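Local coordinates for mitogen-activated protein kinase, putative (Map kinase-like protein) (Leishmania major, PDB 3PG1) that probably transfers phosphate from ATP to serine or threonine residues of protein substrates, as a parasite member of the MAP kinase family, at residues I143-H148 / Q313-P318; R197-P202 / R230-R235; D216-G221 / Q306-T311; V223-F228 / A284-A289. All coordinates share one frame; numbering follows the deposited sequence. Where two conformers were deposited one is given.

Interaction 1: I143-H148 / Q313-P318; sequences ILLGLH and QALRHP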
loop_
_atom_site.group_PDB
_atom_site.type_symbol
_atom_site.label_atom_id
_atom_site.label_comp_id
_atom_site.label_asym_id
_atom_site.label_seq_id
_atom_site.Cartn_x
_atom_site.Cartn_y
_atom_site.Cartn_z
ATOM N N ILE A 143 -4.632 5.769 -9.045
ATOM C CA ILE A 143 -3.902 4.621 -8.465
ATOM C C ILE A 143 -2.523 4.534 -9.112
ATOM O O ILE A 143 -1.532 4.362 -8.397
ATOM C CB ILE A 143 -4.674 3.259 -8.630
ATOM C CG1 ILE A 143 -5.964 3.202 -7.756
ATOM C CG2 ILE A 143 -3.762 2.026 -8.370
ATOM C CD1 ILE A 143 -7.032 2.164 -8.270
ATOM N N LEU A 144 -2.449 4.620 -10.461
ATOM C CA LEU A 144 -1.149 4.495 -11.138
ATOM C C LEU A 144 -0.238 5.691 -10.884
ATOM O O LEU A 144 0.969 5.521 -10.833
ATOM C CB LEU A 144 -1.317 4.227 -12.634
ATOM C CG LEU A 144 -1.814 2.805 -12.955
ATOM C CD1 LEU A 144 -2.285 2.703 -14.417
ATOM C CD2 LEU A 144 -0.699 1.743 -12.643
ATOM N N LEU A 145 -0.814 6.882 -10.711
ATOM C CA LEU A 145 -0.002 8.075 -10.368
ATOM C C LEU A 145 0.590 7.899 -8.957
ATOM O O LEU A 145 1.748 8.205 -8.758
ATOM C CB LEU A 145 -0.832 9.371 -10.432
ATOM C CG LEU A 145 -1.069 9.942 -11.831
ATOM C CD1 LEU A 145 -1.984 11.170 -11.761
ATOM C CD2 LEU A 145 0.278 10.306 -12.554
ATOM N N GLY A 146 -0.182 7.357 -8.009
ATOM C CA GLY A 146 0.372 7.130 -6.676
ATOM C C GLY A 146 1.511 6.112 -6.754
ATOM O O GLY A 146 2.561 6.332 -6.168
ATOM N N LEU A 147 1.342 5.019 -7.528
ATOM C CA LEU A 147 2.442 4.041 -7.713
ATOM C C LEU A 147 3.636 4.677 -8.414
ATOM O O LEU A 147 4.767 4.494 -7.975
ATOM C CB LEU A 147 1.952 2.857 -8.516
ATOM C CG LEU A 147 0.952 1.906 -7.850
ATOM C CD1 LEU A 147 0.568 0.792 -8.845
ATOM C CD2 LEU A 147 1.525 1.334 -6.555
ATOM N N HIS A 148 3.384 5.498 -9.464
ATOM C CA HIS A 148 4.459 6.173 -10.200
ATOM C C HIS A 148 5.299 7.014 -9.207
ATOM O O HIS A 148 6.508 6.982 -9.275
ATOM C CB HIS A 148 3.875 7.109 -11.298
ATOM C CG HIS A 148 4.959 7.718 -12.169
ATOM N ND1 HIS A 148 5.670 6.944 -13.083
ATOM C CD2 HIS A 148 5.365 9.013 -12.277
ATOM C CE1 HIS A 148 6.559 7.771 -13.638
ATOM N NE2 HIS A 148 6.364 9.031 -13.228
ATOM N N GLN A 313 4.513 3.895 -19.009
ATOM C CA GLN A 313 3.868 3.443 -20.252
ATOM C C GLN A 313 2.346 3.149 -20.057
ATOM O O GLN A 313 1.555 3.357 -20.985
ATOM C CB GLN A 313 4.606 2.222 -20.840
ATOM C CG GLN A 313 6.010 2.551 -21.425
ATOM C CD GLN A 313 5.900 3.022 -22.869
ATOM O OE1 GLN A 313 4.949 2.684 -23.584
ATOM N NE2 GLN A 313 6.835 3.855 -23.339
ATOM N N ALA A 314 1.951 2.703 -18.854
ATOM C CA ALA A 314 0.520 2.431 -18.540
ATOM C C ALA A 314 -0.188 3.794 -18.505
ATOM O O ALA A 314 -1.239 3.945 -19.089
ATOM C CB ALA A 314 0.412 1.784 -17.171
ATOM N N LEU A 315 0.400 4.783 -17.817
ATOM C CA LEU A 315 -0.152 6.162 -17.757
ATOM C C LEU A 315 -0.278 6.792 -19.151
ATOM O O LEU A 315 -1.271 7.482 -19.412
ATOM C CB LEU A 315 0.647 7.056 -16.813
ATOM C CG LEU A 315 0.405 6.721 -15.286
ATOM C CD1 LEU A 315 1.530 7.253 -14.424
ATOM C CD2 LEU A 315 -0.952 7.283 -14.793
ATOM N N ARG A 316 0.658 6.458 -20.079
ATOM C CA ARG A 316 0.649 6.963 -21.462
ATOM C C ARG A 316 -0.206 6.144 -22.415
ATOM O O ARG A 316 -0.335 6.490 -23.592
ATOM C CB ARG A 316 2.076 7.076 -22.006
ATOM C CG ARG A 316 2.861 8.223 -21.338
ATOM C CD ARG A 316 4.221 8.328 -21.963
ATOM N NE ARG A 316 4.964 9.496 -21.492
ATOM C CZ ARG A 316 4.871 10.717 -22.015
ATOM N NH1 ARG A 316 4.018 10.960 -23.009
ATOM N NH2 ARG A 316 5.620 11.698 -21.556
ATOM N N HIS A 317 -0.808 5.071 -21.914
ATOM C CA HIS A 317 -1.616 4.184 -22.704
ATOM C C HIS A 317 -2.879 4.934 -23.159
ATOM O O HIS A 317 -3.403 5.732 -22.386
ATOM C CB HIS A 317 -1.968 2.905 -21.878
ATOM C CG HIS A 317 -2.657 1.820 -22.668
ATOM N ND1 HIS A 317 -4.002 1.920 -23.029
ATOM C CD2 HIS A 317 -2.164 0.657 -23.154
ATOM C CE1 HIS A 317 -4.285 0.804 -23.682
ATOM N NE2 HIS A 317 -3.218 0.007 -23.767
ATOM N N PRO A 318 -3.356 4.698 -24.406
ATOM C CA PRO A 318 -4.579 5.389 -24.879
ATOM C C PRO A 318 -5.810 5.249 -23.972
ATOM O O PRO A 318 -6.666 6.118 -24.011
ATOM C CB PRO A 318 -4.856 4.777 -26.266
ATOM C CG PRO A 318 -3.602 4.082 -26.655
ATOM C CD PRO A 318 -2.776 3.805 -25.437
#
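L315 drives its branched end into the surface of the helix that carries L144, L145 and H148, and it contributes more of the buried surface than any other residue here. CG lies anti to the carbonyl carbon (chi1 -73°), which sends the two methyls forward to different neighbours. CD2 settles against L144 CB at 3.8 Å, while CD1 reaches L145 CD2, also at 3.8 Å, the two leucines crossing at about a right angle. CD1 also touches H148 CB at 3.9 Å, coming obliquely to the imidazole. The two segments belong to the C-lobe of the protein kinase fold: 143-148 lies on the long helix 133-152, helix E in kinase nomenclature, and 313-318 contains the last turn of the short helix 311-315 and the chain leaving it. H148 ND1 is also hydrogen-bonded to T311 OG1, at the start of helix 311-315. Between the two segments the packing is thinner at A314, whose CB stands 4.0 Å from L144 CD1 in the conformer described; M217 of helix 214-229 borders both residues. On the solvent side Q313 and R316 turn from helix 133-152, R316 NE pairing with E312.

Interaction 2: R197-P202 / R230-R235; sequences RWYRAP and RKALFR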
loop_
_atom_site.group_PDB
_atom_site.type_symbol
_atom_site.label_atom_id
_atom_site.label_comp_id
_atom_site.label_asym_id
_atom_site.label_seq_id
_atom_site.Cartn_x
_atom_site.Cartn_y
_atom_site.Cartn_z
ATOM N N ARG A 197 -3.205 -12.719 -0.752
ATOM C CA ARG A 197 -2.546 -13.634 -1.684
ATOM C C ARG A 197 -3.090 -13.419 -3.150
ATOM O O ARG A 197 -2.360 -13.574 -4.123
ATOM C CB ARG A 197 -2.737 -15.094 -1.210
ATOM C CG ARG A 197 -4.167 -15.482 -0.727
ATOM C CD ARG A 197 -4.303 -16.939 -0.316
ATOM N NE ARG A 197 -5.686 -17.419 -0.391
ATOM C CZ ARG A 197 -6.556 -17.365 0.615
ATOM N NH1 ARG A 197 -6.192 -16.859 1.790
ATOM N NH2 ARG A 197 -7.795 -17.826 0.458
ATOM N N TRP A 198 -4.343 -12.945 -3.273
ATOM C CA TRP A 198 -5.035 -12.723 -4.542
ATOM C C TRP A 198 -4.447 -11.662 -5.479
ATOM O O TRP A 198 -4.720 -11.704 -6.685
ATOM C CB TRP A 198 -6.539 -12.464 -4.308
ATOM C CG TRP A 198 -7.309 -13.566 -3.620
ATOM C CD1 TRP A 198 -6.882 -14.842 -3.346
ATOM C CD2 TRP A 198 -8.681 -13.511 -3.225
ATOM N NE1 TRP A 198 -7.897 -15.571 -2.776
ATOM C CE2 TRP A 198 -9.012 -14.772 -2.666
ATOM C CE3 TRP A 198 -9.665 -12.494 -3.243
ATOM C CZ2 TRP A 198 -10.304 -15.067 -2.188
ATOM C CZ3 TRP A 198 -10.930 -12.779 -2.744
ATOM C CH2 TRP A 198 -11.242 -14.051 -2.227
ATOM N N TYR A 199 -3.625 -10.740 -4.945
ATOM C CA TYR A 199 -3.063 -9.624 -5.730
ATOM C C TYR A 199 -1.569 -9.734 -5.937
ATOM O O TYR A 199 -0.984 -8.792 -6.425
ATOM C CB TYR A 199 -3.417 -8.275 -5.040
ATOM C CG TYR A 199 -4.906 -8.155 -4.768
ATOM C CD1 TYR A 199 -5.753 -7.534 -5.680
ATOM C CD2 TYR A 199 -5.475 -8.711 -3.617
ATOM C CE1 TYR A 199 -7.133 -7.485 -5.468
ATOM C CE2 TYR A 199 -6.850 -8.679 -3.402
ATOM C CZ TYR A 199 -7.675 -8.052 -4.323
ATOM O OH TYR A 199 -9.032 -7.989 -4.105
ATOM N N ARG A 200 -0.946 -10.861 -5.536
ATOM C CA ARG A 200 0.504 -11.051 -5.614
ATOM C C ARG A 200 0.923 -11.476 -7.002
ATOM O O ARG A 200 0.386 -12.439 -7.558
ATOM C CB ARG A 200 0.986 -12.099 -4.584
ATOM C CG ARG A 200 0.645 -11.743 -3.142
ATOM C CD ARG A 200 1.865 -11.590 -2.263
ATOM N NE ARG A 200 1.496 -11.415 -0.855
ATOM C CZ ARG A 200 1.104 -10.266 -0.305
ATOM N NH1 ARG A 200 1.002 -9.167 -1.043
ATOM N NH2 ARG A 200 0.769 -10.220 0.979
ATOM N N ALA A 201 1.939 -10.791 -7.519
ATOM C CA ALA A 201 2.531 -11.022 -8.825
ATOM C C ALA A 201 3.087 -12.443 -8.834
ATOM O O ALA A 201 3.485 -12.928 -7.771
ATOM C CB ALA A 201 3.647 -10.012 -9.050
ATOM N N PRO A 202 3.150 -13.105 -10.003
ATOM C CA PRO A 202 3.729 -14.485 -10.064
ATOM C C PRO A 202 5.101 -14.612 -9.417
ATOM O O PRO A 202 5.301 -15.539 -8.641
ATOM C CB PRO A 202 3.775 -14.772 -11.570
ATOM C CG PRO A 202 2.615 -13.965 -12.104
ATOM C CD PRO A 202 2.662 -12.682 -11.328
ATOM N N ARG A 230 -16.378 -6.755 -10.305
ATOM C CA ARG A 230 -16.980 -6.629 -8.962
ATOM C C ARG A 230 -16.663 -7.896 -8.139
ATOM O O ARG A 230 -17.347 -8.202 -7.173
ATOM C CB ARG A 230 -18.512 -6.324 -9.014
ATOM C CG ARG A 230 -18.855 -5.058 -9.804
ATOM C CD ARG A 230 -18.149 -3.817 -9.268
ATOM N NE ARG A 230 -18.665 -3.394 -7.957
ATOM C CZ ARG A 230 -19.705 -2.582 -7.777
ATOM N NH1 ARG A 230 -20.073 -2.231 -6.558
ATOM N NH2 ARG A 230 -20.386 -2.123 -8.818
ATOM N N LYS A 231 -15.590 -8.608 -8.531
ATOM C CA LYS A 231 -15.143 -9.853 -7.915
ATOM C C LYS A 231 -13.656 -9.975 -8.216
ATOM O O LYS A 231 -13.243 -9.659 -9.342
ATOM C CB LYS A 231 -15.931 -11.025 -8.521
ATOM C CG LYS A 231 -15.662 -12.376 -7.884
ATOM C CD LYS A 231 -16.811 -13.360 -8.131
ATOM C CE LYS A 231 -16.842 -13.991 -9.505
ATOM N NZ LYS A 231 -17.951 -14.983 -9.614
ATOM N N ALA A 232 -12.847 -10.413 -7.229
ATOM C CA ALA A 232 -11.400 -10.544 -7.471
ATOM C C ALA A 232 -11.150 -11.527 -8.600
ATOM O O ALA A 232 -11.922 -12.473 -8.810
ATOM C CB ALA A 232 -10.642 -10.925 -6.202
ATOM N N LEU A 233 -10.141 -11.230 -9.376
ATOM C CA LEU A 233 -9.776 -11.959 -10.574
ATOM C C LEU A 233 -9.192 -13.355 -10.322
ATOM O O LEU A 233 -9.570 -14.286 -11.011
ATOM C CB LEU A 233 -8.766 -11.095 -11.374
ATOM C CG LEU A 233 -8.347 -11.620 -12.721
ATOM C CD1 LEU A 233 -9.560 -11.902 -13.577
ATOM C CD2 LEU A 233 -7.422 -10.623 -13.415
ATOM N N PHE A 234 -8.233 -13.480 -9.398
ATOM C CA PHE A 234 -7.503 -14.724 -9.127
ATOM C C PHE A 234 -7.645 -15.110 -7.673
ATOM O O PHE A 234 -6.797 -14.756 -6.821
ATOM C CB PHE A 234 -6.029 -14.545 -9.499
ATOM C CG PHE A 234 -5.707 -14.114 -10.924
ATOM C CD1 PHE A 234 -4.986 -12.943 -11.170
ATOM C CD2 PHE A 234 -6.134 -14.871 -12.014
ATOM C CE1 PHE A 234 -4.631 -12.576 -12.486
ATOM C CE2 PHE A 234 -5.810 -14.484 -13.325
ATOM C CZ PHE A 234 -5.021 -13.357 -13.546
ATOM N N ARG A 235 -8.712 -15.854 -7.392
ATOM C CA ARG A 235 -9.120 -16.206 -6.016
ATOM C C ARG A 235 -8.649 -17.570 -5.589
ATOM O O ARG A 235 -9.459 -18.412 -5.250
ATOM C CB ARG A 235 -10.651 -16.046 -5.838
ATOM C CG ARG A 235 -11.099 -14.613 -6.147
ATOM C CD ARG A 235 -12.587 -14.358 -5.882
ATOM N NE ARG A 235 -13.488 -15.354 -6.468
ATOM C CZ ARG A 235 -13.773 -15.481 -7.764
ATOM N NH1 ARG A 235 -13.159 -14.720 -8.665
ATOM N NH2 ARG A 235 -14.649 -16.390 -8.171
HETATM O O HOH W 1 -7.028 -11.135 -7.983
#
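The nearest CA atoms are those of W198 and R235, 5.6 Å apart, and F234 O there faces W198 CA in a CA-H...O contact of 3.5 Å. One water joins the two chains just beside this point, donating to W198 O and accepting from F234 N. The indole lies on R235 as on a rail: R235 CA sits 3.6 Å from the centroid of the five-membered ring of W198, only 12° off its normal, in a CH-pi contact, while CB, CG and CD pass on beneath the six-membered ring. A bend at chi3 (-49°) then turns the guanidinium almost perpendicular to the indole, so it does not stack on it; instead R235 NH1 donates to A232 O at 2.6 Å, near the guanidinium plane but bent at the hydrogen (139°). A232 CB packs at the six-membered part of the indole, 3.5 Å from W198 CE3, and lies 4.0 Å from Y199 OH. The polar atoms find partners beyond the two segments: W198 NE1 bonds G236 O and Y199 OH bonds E226. Segment 197-202 runs into A201-P202, the first two residues of the APE motif that closes the activation segment, and its tryptophan and tyrosine lie where protein kinases have the P+1 loop, here seated on the chain that follows helix 214-229.

Interaction 3: D216-G221 / Q306-T311; sequences DMWSAG and QRRIST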
loop_
_atom_site.group_PDB
_atom_site.type_symbol
_atom_site.label_atom_id
_atom_site.label_comp_id
_atom_site.label_asym_id
_atom_site.label_seq_id
_atom_site.Cartn_x
_atom_site.Cartn_y
_atom_site.Cartn_z
ATOM N N ASP A 216 4.012 -4.179 -8.304
ATOM C CA ASP A 216 2.883 -3.271 -8.081
ATOM C C ASP A 216 1.990 -3.136 -9.294
ATOM O O ASP A 216 0.786 -2.897 -9.125
ATOM C CB ASP A 216 3.336 -1.868 -7.608
ATOM C CG ASP A 216 3.991 -1.885 -6.237
ATOM O OD1 ASP A 216 4.746 -0.936 -5.934
ATOM O OD2 ASP A 216 3.731 -2.845 -5.458
ATOM N N MET A 217 2.577 -3.252 -10.503
ATOM C CA MET A 217 1.842 -3.160 -11.765
ATOM C C MET A 217 0.899 -4.360 -11.899
ATOM O O MET A 217 -0.210 -4.213 -12.410
ATOM C CB MET A 217 2.809 -3.030 -12.968
ATOM C CG MET A 217 3.400 -1.631 -13.118
ATOM S SD MET A 217 2.166 -0.302 -13.039
ATOM C CE MET A 217 1.296 -0.585 -14.571
ATOM N N TRP A 218 1.333 -5.537 -11.408
ATOM C CA TRP A 218 0.508 -6.751 -11.400
ATOM C C TRP A 218 -0.689 -6.524 -10.470
ATOM O O TRP A 218 -1.815 -6.812 -10.862
ATOM C CB TRP A 218 1.294 -7.988 -10.903
ATOM C CG TRP A 218 0.394 -9.209 -10.864
ATOM C CD1 TRP A 218 -0.403 -9.621 -9.833
ATOM C CD2 TRP A 218 0.203 -10.152 -11.920
ATOM N NE1 TRP A 218 -1.065 -10.776 -10.181
ATOM C CE2 TRP A 218 -0.698 -11.136 -11.449
ATOM C CE3 TRP A 218 0.734 -10.281 -13.216
ATOM C CZ2 TRP A 218 -1.138 -12.194 -12.256
ATOM C CZ3 TRP A 218 0.371 -11.375 -13.981
ATOM C CH2 TRP A 218 -0.604 -12.290 -13.527
ATOM N N SER A 219 -0.444 -6.026 -9.241
ATOM C CA SER A 219 -1.531 -5.760 -8.285
ATOM C C SER A 219 -2.554 -4.768 -8.842
ATOM O O SER A 219 -3.775 -4.946 -8.685
ATOM C CB SER A 219 -0.991 -5.266 -6.948
ATOM O OG SER A 219 0.045 -6.101 -6.452
ATOM N N ALA A 220 -2.049 -3.715 -9.482
ATOM C CA ALA A 220 -2.903 -2.698 -10.085
ATOM C C ALA A 220 -3.815 -3.306 -11.198
ATOM O O ALA A 220 -4.966 -2.925 -11.289
ATOM C CB ALA A 220 -2.032 -1.558 -10.627
ATOM N N GLY A 221 -3.280 -4.204 -12.019
ATOM C CA GLY A 221 -4.036 -4.895 -13.065
ATOM C C GLY A 221 -5.135 -5.756 -12.448
ATOM O O GLY A 221 -6.245 -5.802 -12.970
ATOM N N GLN A 306 9.657 -8.909 -16.811
ATOM C CA GLN A 306 10.518 -8.318 -17.862
ATOM C C GLN A 306 9.666 -7.774 -19.037
ATOM O O GLN A 306 10.161 -6.917 -19.735
ATOM C CB GLN A 306 11.468 -9.380 -18.452
ATOM C CG GLN A 306 12.338 -9.996 -17.361
ATOM C CD GLN A 306 13.160 -11.150 -17.797
ATOM O OE1 GLN A 306 12.746 -12.001 -18.600
ATOM N NE2 GLN A 306 14.344 -11.243 -17.219
ATOM N N ARG A 307 8.419 -8.281 -19.255
ATOM C CA ARG A 307 7.535 -7.846 -20.370
ATOM C C ARG A 307 6.348 -7.048 -19.851
ATOM O O ARG A 307 5.466 -6.711 -20.652
ATOM C CB ARG A 307 6.913 -9.095 -21.093
ATOM C CG ARG A 307 7.852 -9.977 -21.839
ATOM C CD ARG A 307 7.159 -11.183 -22.488
ATOM N NE ARG A 307 7.880 -12.411 -22.103
ATOM C CZ ARG A 307 8.924 -12.914 -22.753
ATOM N NH1 ARG A 307 9.332 -12.372 -23.892
ATOM N NH2 ARG A 307 9.544 -13.986 -22.292
ATOM N N ARG A 308 6.258 -6.853 -18.538
ATOM C CA ARG A 308 5.142 -6.157 -17.867
ATOM C C ARG A 308 5.246 -4.631 -18.054
ATOM O O ARG A 308 6.333 -4.020 -17.929
ATOM C CB ARG A 308 5.034 -6.571 -16.389
ATOM C CG ARG A 308 3.647 -6.228 -15.750
ATOM C CD ARG A 308 3.572 -6.713 -14.289
ATOM N NE ARG A 308 3.866 -8.167 -14.230
ATOM C CZ ARG A 308 4.559 -8.779 -13.264
ATOM N NH1 ARG A 308 4.974 -8.097 -12.203
ATOM N NH2 ARG A 308 4.776 -10.090 -13.320
ATOM N N ILE A 309 4.121 -4.026 -18.385
ATOM C CA ILE A 309 4.091 -2.591 -18.717
ATOM C C ILE A 309 4.526 -1.743 -17.498
ATOM O O ILE A 309 4.139 -2.048 -16.387
ATOM C CB ILE A 309 2.714 -2.167 -19.299
ATOM C CG1 ILE A 309 2.758 -0.735 -19.938
ATOM C CG2 ILE A 309 1.589 -2.242 -18.202
ATOM C CD1 ILE A 309 1.442 -0.359 -20.747
ATOM N N SER A 310 5.379 -0.734 -17.709
ATOM C CA SER A 310 5.854 0.138 -16.640
ATOM C C SER A 310 4.761 1.151 -16.254
ATOM O O SER A 310 3.799 1.320 -17.008
ATOM C CB SER A 310 7.119 0.870 -17.087
ATOM O OG SER A 310 6.797 1.738 -18.168
ATOM N N THR A 311 4.878 1.820 -15.082
ATOM C CA THR A 311 3.850 2.835 -14.720
ATOM C C THR A 311 3.774 3.937 -15.737
ATOM O O THR A 311 2.665 4.385 -16.067
ATOM C CB THR A 311 4.091 3.534 -13.367
ATOM O OG1 THR A 311 5.394 4.090 -13.406
ATOM C CG2 THR A 311 3.934 2.643 -12.217
#
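R308 reaches across M217 and W218 of helix 214-229, helix F at the centre of the kinase C-lobe, and carries its charge to E203 of the APE motif; this arginine-glutamate pair, its arginine buried, is a hallmark of the eukaryotic protein kinase fold. From CB the chain extends to CD, with CG anti to the backbone N (chi1 -162°), and arrives over the helix backbone: CD lies 3.8 Å from W218 N and 4.0 Å from M217 CB. A bend at chi3 (-56°) then swings the head toward the indole. NE comes in at the edge of the W218 ring, near its plane, 3.9 Å from CE3, and is hydrogen-bonded to E302 O. CZ and NH1 pass W218 CB, which stands over one face of the guanidinium. At the tip NH1 forms the salt bridge with E203 and a hydrogen bond with L214 O, so that bonds from both the loop and the start of the helix fix the rotation of the group. The planes of ring and guanidinium are 68° apart, which rules out a flat stack. Further along, M217 has two conformers; in the one described, it bends at chi2 and chi3 across the backbone of 309-311, with CG 3.4 Å from I309 O, CE 4.0 Å from I309 CG2, and SD 3.5 Å from T311 CG2, contacts that may hold for only part of the molecules.

Interaction 4: V223-F228 / A284-A289; sequences VMAEMF and AVVPTA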
loop_
_atom_site.group_PDB
_atom_site.type_symbol
_atom_site.label_atom_id
_atom_site.label_comp_id
_atom_site.label_asym_id
_atom_site.label_seq_id
_atom_site.Cartn_x
_atom_site.Cartn_y
_atom_site.Cartn_z
ATOM N N VAL A 223 -6.558 -5.142 -9.523
ATOM C CA VAL A 223 -7.536 -4.162 -9.016
ATOM C C VAL A 223 -8.422 -3.649 -10.153
ATOM O O VAL A 223 -9.643 -3.625 -10.008
ATOM C CB VAL A 223 -6.849 -3.017 -8.224
ATOM C CG1 VAL A 223 -7.833 -1.852 -7.939
ATOM C CG2 VAL A 223 -6.260 -3.556 -6.916
ATOM N N MET A 224 -7.809 -3.335 -11.308
ATOM C CA MET A 224 -8.540 -2.838 -12.488
ATOM C C MET A 224 -9.617 -3.863 -12.925
ATOM O O MET A 224 -10.780 -3.499 -13.032
ATOM C CB MET A 224 -7.569 -2.555 -13.635
ATOM C CG MET A 224 -8.256 -1.892 -14.808
ATOM S SD MET A 224 -7.116 -1.125 -15.950
ATOM C CE MET A 224 -8.273 -0.786 -17.332
ATOM N N ALA A 225 -9.227 -5.127 -13.165
ATOM C CA ALA A 225 -10.179 -6.208 -13.554
ATOM C C ALA A 225 -11.287 -6.388 -12.506
ATOM O O ALA A 225 -12.469 -6.586 -12.839
ATOM C CB ALA A 225 -9.420 -7.526 -13.749
ATOM N N GLU A 226 -10.923 -6.238 -11.237
ATOM C CA GLU A 226 -11.868 -6.403 -10.147
ATOM C C GLU A 226 -12.922 -5.304 -10.137
ATOM O O GLU A 226 -14.060 -5.567 -9.766
ATOM C CB GLU A 226 -11.146 -6.458 -8.804
ATOM C CG GLU A 226 -12.069 -6.860 -7.644
ATOM C CD GLU A 226 -11.347 -7.124 -6.338
ATOM O OE1 GLU A 226 -10.125 -7.410 -6.351
ATOM O OE2 GLU A 226 -12.002 -7.002 -5.287
ATOM N N MET A 227 -12.559 -4.079 -10.542
ATOM C CA MET A 227 -13.557 -3.005 -10.557
ATOM C C MET A 227 -14.574 -3.258 -11.663
ATOM O O MET A 227 -15.719 -2.846 -11.528
ATOM C CB MET A 227 -12.882 -1.629 -10.747
ATOM C CG MET A 227 -12.314 -1.066 -9.456
ATOM S SD MET A 227 -11.786 0.661 -9.582
ATOM C CE MET A 227 -10.318 0.443 -10.431
ATOM N N PHE A 228 -14.148 -3.876 -12.781
ATOM C CA PHE A 228 -15.085 -4.198 -13.868
ATOM C C PHE A 228 -15.983 -5.373 -13.442
ATOM O O PHE A 228 -17.210 -5.318 -13.595
ATOM C CB PHE A 228 -14.342 -4.599 -15.152
ATOM C CG PHE A 228 -13.804 -3.452 -15.969
ATOM C CD1 PHE A 228 -14.644 -2.719 -16.806
ATOM C CD2 PHE A 228 -12.448 -3.109 -15.911
ATOM C CE1 PHE A 228 -14.155 -1.626 -17.530
ATOM C CE2 PHE A 228 -11.950 -2.033 -16.654
ATOM C CZ PHE A 228 -12.803 -1.311 -17.478
ATOM N N ALA A 284 -13.712 -12.593 -22.310
ATOM C CA ALA A 284 -14.325 -13.589 -21.436
ATOM C C ALA A 284 -13.934 -13.407 -19.957
ATOM O O ALA A 284 -14.718 -13.732 -19.061
ATOM C CB ALA A 284 -13.925 -14.981 -21.905
ATOM N N VAL A 285 -12.696 -12.938 -19.710
ATOM C CA VAL A 285 -12.164 -12.714 -18.365
ATOM C C VAL A 285 -12.784 -11.434 -17.739
ATOM O O VAL A 285 -13.108 -11.413 -16.547
ATOM C CB VAL A 285 -10.602 -12.592 -18.391
ATOM C CG1 VAL A 285 -10.050 -12.534 -16.976
ATOM C CG2 VAL A 285 -9.946 -13.731 -19.178
ATOM N N VAL A 286 -12.839 -10.350 -18.523
ATOM C CA VAL A 286 -13.351 -9.056 -18.058
ATOM C C VAL A 286 -14.434 -8.604 -19.071
ATOM O O VAL A 286 -14.170 -7.733 -19.909
ATOM C CB VAL A 286 -12.178 -8.020 -17.863
ATOM C CG1 VAL A 286 -12.640 -6.848 -17.015
ATOM C CG2 VAL A 286 -10.962 -8.680 -17.208
ATOM N N PRO A 287 -15.655 -9.221 -19.012
ATOM C CA PRO A 287 -16.673 -8.945 -20.038
ATOM C C PRO A 287 -17.147 -7.521 -20.257
ATOM O O PRO A 287 -17.528 -7.168 -21.387
ATOM C CB PRO A 287 -17.832 -9.922 -19.703
ATOM C CG PRO A 287 -17.567 -10.462 -18.359
ATOM C CD PRO A 287 -16.073 -10.316 -18.107
ATOM N N THR A 288 -17.168 -6.707 -19.198
ATOM C CA THR A 288 -17.659 -5.327 -19.312
ATOM C C THR A 288 -16.542 -4.334 -19.691
ATOM O O THR A 288 -16.834 -3.153 -19.864
ATOM C CB THR A 288 -18.441 -4.924 -18.060
ATOM O OG1 THR A 288 -17.534 -4.890 -16.946
ATOM C CG2 THR A 288 -19.640 -5.874 -17.774
ATOM N N ALA A 289 -15.280 -4.797 -19.839
ATOM C CA ALA A 289 -14.201 -3.883 -20.256
ATOM C C ALA A 289 -14.207 -3.738 -21.771
ATOM O O ALA A 289 -14.268 -4.753 -22.473
ATOM C CB ALA A 289 -12.839 -4.412 -19.791
HETATM O O HOH W 2 -18.361 -2.928 -15.188
#
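F228, near the end of helix 214-229 (helix F of the kinase C-lobe), meets a type I beta turn, V286 to A289, on the chain leading into helix 291-300. In MAP kinases this region lies close after the insert that separates helices G and H, and the contact joins the chain after that insert to helix F. The aromatic contribution is a CH-pi contact: A289 CB stands over the middle of the F228 ring, 3.7 Å from its centroid and only 7° off the normal. With CG anti to the carbonyl carbon (chi1 -80°), the phenyl is placed at the turn, and chi2 (-79°) turns its face to the alanine. Aliphatic packing comes from V286, whose two methyls divide the work: CG1 presses on F228 CB at 3.4 Å, at about a right angle to the phenylalanine side chain, and CG2 reaches A225 CB, one helical turn earlier, at 4.0 Å. The turn is closed by its own bond from A289 N to V286 O. Polar contacts gather at T288, on the exposed side. T288 OG1 lies at the edge of the F228 ring, 3.6 Å from CD1, and a water bridges T288 OG1 at 2.8 Å to F228 O at 3.1 Å, donating to the carbonyl.

Overall arrangement
All four contacts are buried in the C-lobe; an exposed residue takes part only in interaction 4. Helix 214-229 supplies one segment of interactions 3 and 4, and the chain leaving it one of interaction 2. Interaction 1 joins helix 133-152 to helix 311-315 and is apolar across the interface; it touches interaction 3 through M217 and the H148-T311 bond, with centres about 10 Å apart. Interaction 3 differs in bringing a buried charge beside the helix, while interaction 2, linked to it by Y199 O bonding S219 OG, rests an indole on an arginine chain with a bridging water. Interaction 4, its centre furthest from the chain's centre at about 21 Å, combines an aromatic contact with a hydrated threonine.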